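PDB 5JIP: cortical-lytic enzyme from Clostridium perfringens, which probably hydrolyses the peptidoglycan of the spore cortex during germination, as a muramidase (lysozyme) of glycoside hydrolase family 25. Local coordinates for residues V111-T116 and M147-L152; E126-I131 and Y168-M173. One frame throughout, in Å; residues are numbered along the deposited sequence.

Contact 1: V111-T116 and M147-L152; sequences VLDVET and MLYTGL
V111, L112 and D113 pair in parallel with M147, L148 and Y149. These are neighbouring strands of the family 25 TIM barrel, joined by helix 124-142 in a beta-alpha-beta unit. Hydrogen bonds set the register. L112 N donates to M147 O at 2.9 Å, and Y149 N donates to L112 O at 2.8 Å. V114 N reaches Y149 O in a nearly straight bond, 3.0 Å long with 176° at the hydrogen. Just beyond, the hydroxyl T150 OG1 donates to V114 O at 3.0 Å, extending the pairing through a side chain.

Apolar side chains pack on both faces. On the face of V111, M147 and Y149, the two methyls of V111 divide the work: CG2 meets M147 CE at 3.7 Å, while CG1 rests against Y149 CB. W176 of strand 175-178 packs on all three residues. On the other face L148 CD1 touches V114 CG2 at 3.7 Å, and I131 of helix 124-142 covers L112 and V114.

Acidic groups gather around the Y149 ring near the C-terminal ends of the strands, where TIM barrels carry their active sites. A bound MES molecule, probably from the crystallisation liquor, has its N4 hydrogen-bonded to D113 OD2 and E115 OE2. The ring hydroxyl bonds Q203. D113 and Y149 both place CG opposite the backbone N, and their side chains run alongside each other, with the carboxylate plane turned steeply (74°) against the ring. D113 OD1 then sits 3.3 Å from Y149 CD1, approaching the ring obliquely.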
loop_
_atom_site.group_PDB
_atom_site.type_symbol
_atom_site.label_atom_id
_atom_site.label_comp_id
_atom_site.label_asym_id
_atom_site.label_seq_id
_atom_site.Cartn_x
_atom_site.Cartn_y
_atom_site.Cartn_z
ATOM N N VAL A 111 -6.872 -20.954 0.983
ATOM C CA VAL A 111 -8.199 -20.735 1.542
ATOM C C VAL A 111 -8.463 -21.712 2.690
ATOM O O VAL A 111 -8.186 -22.917 2.574
ATOM C CB VAL A 111 -9.279 -20.870 0.452
ATOM C CG1 VAL A 111 -10.672 -21.047 1.025
ATOM C CG2 VAL A 111 -9.256 -19.663 -0.457
ATOM N N LEU A 112 -9.013 -21.178 3.790
ATOM C CA LEU A 112 -9.645 -21.961 4.847
ATOM C C LEU A 112 -11.152 -21.996 4.615
ATOM O O LEU A 112 -11.814 -20.956 4.595
ATOM C CB LEU A 112 -9.321 -21.378 6.222
ATOM C CG LEU A 112 -9.908 -22.103 7.432
ATOM C CD1 LEU A 112 -9.214 -23.429 7.620
ATOM C CD2 LEU A 112 -9.716 -21.219 8.653
ATOM N N ASP A 113 -11.672 -23.198 4.424
ATOM C CA ASP A 113 -13.072 -23.457 4.094
ATOM C C ASP A 113 -13.773 -23.899 5.371
ATOM O O ASP A 113 -13.520 -25.000 5.870
ATOM C CB ASP A 113 -13.109 -24.516 2.986
ATOM C CG ASP A 113 -14.492 -25.137 2.743
ATOM O OD1 ASP A 113 -15.508 -24.700 3.331
ATOM O OD2 ASP A 113 -14.537 -26.072 1.904
ATOM N N VAL A 114 -14.637 -23.033 5.911
ATOM C CA VAL A 114 -15.299 -23.256 7.193
ATOM C C VAL A 114 -16.793 -23.376 6.930
ATOM O O VAL A 114 -17.448 -22.414 6.502
ATOM C CB VAL A 114 -15.006 -22.140 8.206
ATOM C CG1 VAL A 114 -15.716 -22.421 9.535
ATOM C CG2 VAL A 114 -13.525 -22.000 8.409
ATOM N N GLU A 115 -17.320 -24.559 7.173
ATOM C CA GLU A 115 -18.724 -24.866 6.942
ATOM C C GLU A 115 -19.308 -25.674 8.086
ATOM O O GLU A 115 -20.458 -26.104 7.989
ATOM C CB GLU A 115 -18.905 -25.662 5.629
ATOM C CG GLU A 115 -18.579 -24.901 4.385
ATOM C CD GLU A 115 -18.551 -25.813 3.169
ATOM O OE1 GLU A 115 -19.547 -26.552 2.960
ATOM O OE2 GLU A 115 -17.530 -25.801 2.450
ATOM N N THR A 116 -18.549 -25.911 9.147
ATOM C CA THR A 116 -18.940 -26.777 10.243
ATOM C C THR A 116 -18.316 -26.208 11.510
ATOM O O THR A 116 -17.300 -25.501 11.426
ATOM C CB THR A 116 -18.493 -28.225 9.967
ATOM O OG1 THR A 116 -19.132 -29.126 10.880
ATOM C CG2 THR A 116 -17.007 -28.374 10.080
ATOM N N MET A 147 -7.172 -16.578 2.775
ATOM C CA MET A 147 -8.562 -16.188 2.515
ATOM C C MET A 147 -9.513 -17.140 3.234
ATOM O O MET A 147 -9.229 -18.332 3.353
ATOM C CB MET A 147 -8.856 -16.170 1.005
ATOM C CG MET A 147 -10.323 -15.898 0.650
ATOM S SD MET A 147 -10.565 -15.083 -0.942
ATOM C CE MET A 147 -10.118 -16.389 -2.062
ATOM N N LEU A 148 -10.612 -16.583 3.761
ATOM C CA LEU A 148 -11.668 -17.350 4.422
ATOM C C LEU A 148 -12.832 -17.578 3.469
ATOM O O LEU A 148 -13.349 -16.631 2.860
ATOM C CB LEU A 148 -12.175 -16.638 5.680
ATOM C CG LEU A 148 -13.301 -17.390 6.426
ATOM C CD1 LEU A 148 -12.732 -18.616 7.029
ATOM C CD2 LEU A 148 -13.926 -16.476 7.479
ATOM N N TYR A 149 -13.214 -18.845 3.303
ATOM C CA TYR A 149 -14.450 -19.202 2.637
ATOM C C TYR A 149 -15.492 -19.612 3.670
ATOM O O TYR A 149 -15.218 -20.453 4.540
ATOM C CB TYR A 149 -14.265 -20.352 1.646
ATOM C CG TYR A 149 -15.592 -20.907 1.157
ATOM C CD1 TYR A 149 -16.327 -21.808 1.930
ATOM C CD2 TYR A 149 -16.098 -20.565 -0.091
ATOM C CE1 TYR A 149 -17.536 -22.305 1.509
ATOM C CE2 TYR A 149 -17.328 -21.103 -0.539
ATOM C CZ TYR A 149 -18.032 -21.972 0.278
ATOM O OH TYR A 149 -19.231 -22.514 -0.113
ATOM N N THR A 150 -16.693 -19.053 3.547
ATOM C CA THR A 150 -17.814 -19.490 4.349
ATOM C C THR A 150 -19.077 -19.005 3.665
ATOM O O THR A 150 -19.030 -18.169 2.770
ATOM C CB THR A 150 -17.693 -18.973 5.800
ATOM O OG1 THR A 150 -18.648 -19.644 6.626
ATOM C CG2 THR A 150 -17.942 -17.522 5.874
ATOM N N GLY A 151 -20.226 -19.525 4.125
ATOM C CA GLY A 151 -21.508 -19.152 3.576
ATOM C C GLY A 151 -22.215 -18.060 4.374
ATOM O O GLY A 151 -21.979 -17.881 5.566
ATOM N N LEU A 152 -23.101 -17.336 3.680
ATOM C CA LEU A 152 -23.906 -16.311 4.338
ATOM C C LEU A 152 -24.750 -16.914 5.452
ATOM O O LEU A 152 -24.831 -16.357 6.557
ATOM C CB LEU A 152 -24.795 -15.609 3.305
ATOM C CG LEU A 152 -25.679 -14.448 3.823
ATOM C CD1 LEU A 152 -24.825 -13.398 4.495
ATOM C CD2 LEU A 152 -26.528 -13.798 2.718
#

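Contact 2: E126-I131 and Y168-M173; sequences ELVNWI and YPLSDM
The pyrrolidine of P169 is the one ring that touches across this contact. It meets a single methyl, V128 CG1, which stands off one side of the ring plane and is displaced toward the CB, CG and CD atoms, so the approach is oblique. P169 CG is nearest to V128 CG1, at 4.0 Å. No aromatic ring takes part.

The rest is aliphatic. L170 reaches from the loop 168-173 to two residues one turn apart on helix 124-142. Its CG is 3.7 Å from V128 CG1, and these two side chains run antiparallel alongside each other. Its CD1 lies 3.7 Å from I131 CG2, and here the side chains are roughly perpendicular. With CG1 of I131 opposite the carbonyl carbon (chi1 -62°), CG2 lies opposite the backbone N and faces the loop. The same methyl also lies 4.2 Å from M173 SD, so it serves both loop residues.

No hydrogen bond links the two segments. The loop is shaped by two type I turns, Y168 to S171 and L170 to M173. Y168 O is gripped twice by S171, through the backbone N and through OG at 3.0 Å. Farther along the helix, R135 forms a salt bridge with D172.

The arrangement is the outer layer of a TIM barrel: an amphipathic helix over the strands, with the loop leading into strand 175-178 folded against its flank by apolar contacts.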
loop_
_atom_site.group_PDB
_atom_site.type_symbol
_atom_site.label_atom_id
_atom_site.label_comp_id
_atom_site.label_asym_id
_atom_site.label_seq_id
_atom_site.Cartn_x
_atom_site.Cartn_y
_atom_site.Cartn_z
ATOM N N GLU A 126 -15.644 -19.195 20.382
ATOM C CA GLU A 126 -14.836 -20.384 20.175
ATOM C C GLU A 126 -14.562 -20.618 18.690
ATOM O O GLU A 126 -13.433 -20.960 18.313
ATOM C CB GLU A 126 -15.529 -21.595 20.804
ATOM C CG GLU A 126 -15.518 -21.564 22.324
ATOM C CD GLU A 126 -16.397 -22.617 22.957
ATOM O OE1 GLU A 126 -17.481 -22.913 22.402
ATOM O OE2 GLU A 126 -15.984 -23.148 24.018
ATOM N N LEU A 127 -15.575 -20.445 17.839
ATOM C CA LEU A 127 -15.371 -20.690 16.410
ATOM C C LEU A 127 -14.398 -19.671 15.832
ATOM O O LEU A 127 -13.430 -20.030 15.155
ATOM C CB LEU A 127 -16.695 -20.644 15.664
ATOM C CG LEU A 127 -16.622 -20.839 14.145
ATOM C CD1 LEU A 127 -16.045 -22.188 13.810
ATOM C CD2 LEU A 127 -17.988 -20.720 13.479
ATOM N N VAL A 128 -14.617 -18.392 16.125
ATOM C CA VAL A 128 -13.757 -17.357 15.572
ATOM C C VAL A 128 -12.337 -17.491 16.118
ATOM O O VAL A 128 -11.374 -17.326 15.374
ATOM C CB VAL A 128 -14.360 -15.958 15.832
ATOM C CG1 VAL A 128 -13.376 -14.857 15.476
ATOM C CG2 VAL A 128 -15.677 -15.733 15.045
ATOM N N ASN A 129 -12.172 -17.750 17.428
ATOM C CA ASN A 129 -10.840 -17.987 17.964
ATOM C C ASN A 129 -10.120 -19.114 17.218
ATOM O O ASN A 129 -8.905 -19.044 16.992
ATOM C CB ASN A 129 -10.916 -18.319 19.451
ATOM C CG ASN A 129 -11.097 -17.093 20.310
ATOM O OD1 ASN A 129 -11.104 -15.956 19.816
ATOM N ND2 ASN A 129 -11.233 -17.313 21.605
ATOM N N TRP A 130 -10.842 -20.174 16.860
ATOM C CA TRP A 130 -10.216 -21.284 16.140
ATOM C C TRP A 130 -9.749 -20.849 14.754
ATOM O O TRP A 130 -8.613 -21.112 14.361
ATOM C CB TRP A 130 -11.191 -22.458 16.050
ATOM C CG TRP A 130 -10.561 -23.686 15.529
ATOM C CD1 TRP A 130 -10.049 -24.732 16.258
ATOM C CD2 TRP A 130 -10.346 -24.018 14.152
ATOM N NE1 TRP A 130 -9.527 -25.679 15.415
ATOM C CE2 TRP A 130 -9.700 -25.266 14.118
ATOM C CE3 TRP A 130 -10.637 -23.374 12.939
ATOM C CZ2 TRP A 130 -9.357 -25.902 12.907
ATOM C CZ3 TRP A 130 -10.289 -23.994 11.758
ATOM C CH2 TRP A 130 -9.660 -25.252 11.749
ATOM N N ILE A 131 -10.609 -20.145 14.013
ATOM C CA ILE A 131 -10.226 -19.629 12.702
ATOM C C ILE A 131 -9.031 -18.692 12.824
ATOM O O ILE A 131 -8.065 -18.778 12.061
ATOM C CB ILE A 131 -11.421 -18.919 12.059
ATOM C CG1 ILE A 131 -12.544 -19.917 11.845
ATOM C CG2 ILE A 131 -10.984 -18.188 10.772
ATOM C CD1 ILE A 131 -13.827 -19.253 11.417
ATOM N N TYR A 168 -15.202 -7.733 15.171
ATOM C CA TYR A 168 -15.165 -8.711 14.083
ATOM C C TYR A 168 -13.697 -9.028 13.833
ATOM O O TYR A 168 -13.069 -8.409 12.964
ATOM C CB TYR A 168 -15.817 -8.163 12.819
ATOM C CG TYR A 168 -17.263 -7.809 12.970
ATOM C CD1 TYR A 168 -18.251 -8.770 12.797
ATOM C CD2 TYR A 168 -17.646 -6.506 13.266
ATOM C CE1 TYR A 168 -19.590 -8.445 12.913
ATOM C CE2 TYR A 168 -18.975 -6.165 13.393
ATOM C CZ TYR A 168 -19.945 -7.141 13.222
ATOM O OH TYR A 168 -21.272 -6.816 13.338
ATOM N N PRO A 169 -13.115 -9.967 14.588
ATOM C CA PRO A 169 -11.675 -10.227 14.452
ATOM C C PRO A 169 -11.259 -10.770 13.093
ATOM O O PRO A 169 -10.072 -10.682 12.754
ATOM C CB PRO A 169 -11.396 -11.255 15.558
ATOM C CG PRO A 169 -12.561 -11.094 16.549
ATOM C CD PRO A 169 -13.723 -10.743 15.682
ATOM N N LEU A 170 -12.164 -11.365 12.323
ATOM C CA LEU A 170 -11.766 -11.926 11.031
ATOM C C LEU A 170 -11.978 -10.970 9.860
ATOM O O LEU A 170 -11.717 -11.361 8.709
ATOM C CB LEU A 170 -12.530 -13.214 10.774
ATOM C CG LEU A 170 -12.482 -14.232 11.901
ATOM C CD1 LEU A 170 -13.368 -15.407 11.556
ATOM C CD2 LEU A 170 -11.051 -14.650 12.258
ATOM N N SER A 171 -12.431 -9.737 10.114
ATOM C CA SER A 171 -12.861 -8.844 9.037
ATOM C C SER A 171 -11.696 -8.325 8.210
ATOM O O SER A 171 -11.923 -7.661 7.185
ATOM C CB SER A 171 -13.665 -7.666 9.619
ATOM O OG SER A 171 -12.880 -6.827 10.468
ATOM N N ASP A 172 -10.468 -8.579 8.637
ATOM C CA ASP A 172 -9.315 -8.218 7.840
ATOM C C ASP A 172 -8.883 -9.373 6.942
ATOM O O ASP A 172 -8.035 -9.178 6.081
ATOM C CB ASP A 172 -8.144 -7.761 8.729
ATOM C CG ASP A 172 -7.548 -8.877 9.563
ATOM O OD1 ASP A 172 -8.314 -9.711 10.107
ATOM O OD2 ASP A 172 -6.299 -8.888 9.680
ATOM N N MET A 173 -9.495 -10.545 7.072
ATOM C CA MET A 173 -9.214 -11.616 6.122
ATOM C C MET A 173 -9.877 -11.327 4.779
ATOM O O MET A 173 -10.980 -10.798 4.733
ATOM C CB MET A 173 -9.716 -12.962 6.661
ATOM C CG MET A 173 -9.087 -13.343 7.974
ATOM S SD MET A 173 -9.599 -14.995 8.473
ATOM C CE MET A 173 -8.704 -16.017 7.271
#

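In the fold
The two contacts have centres about 11 Å apart and form successive layers of the barrel. Helix 124-142 connects the two strands of contact 1 and supplies one half of contact 2. I131 belongs to both layers: its CG2 lies 3.9 Å from L112 CD2, and its CD1 4.1 Å from V114 CG2. The loop 168-173 also touches the sheet directly, with M173 CE 3.9 Å from L148 CB. Contact 1 borders the place where MES binds, probably part of the active-site cleft; the Y149 side chain is about 3 Å from MES. Contact 2 is remote from the magnesium site. The side chain of M147 is about 11 Å from the magnesium ion bound by D227, M230, D258 and D304.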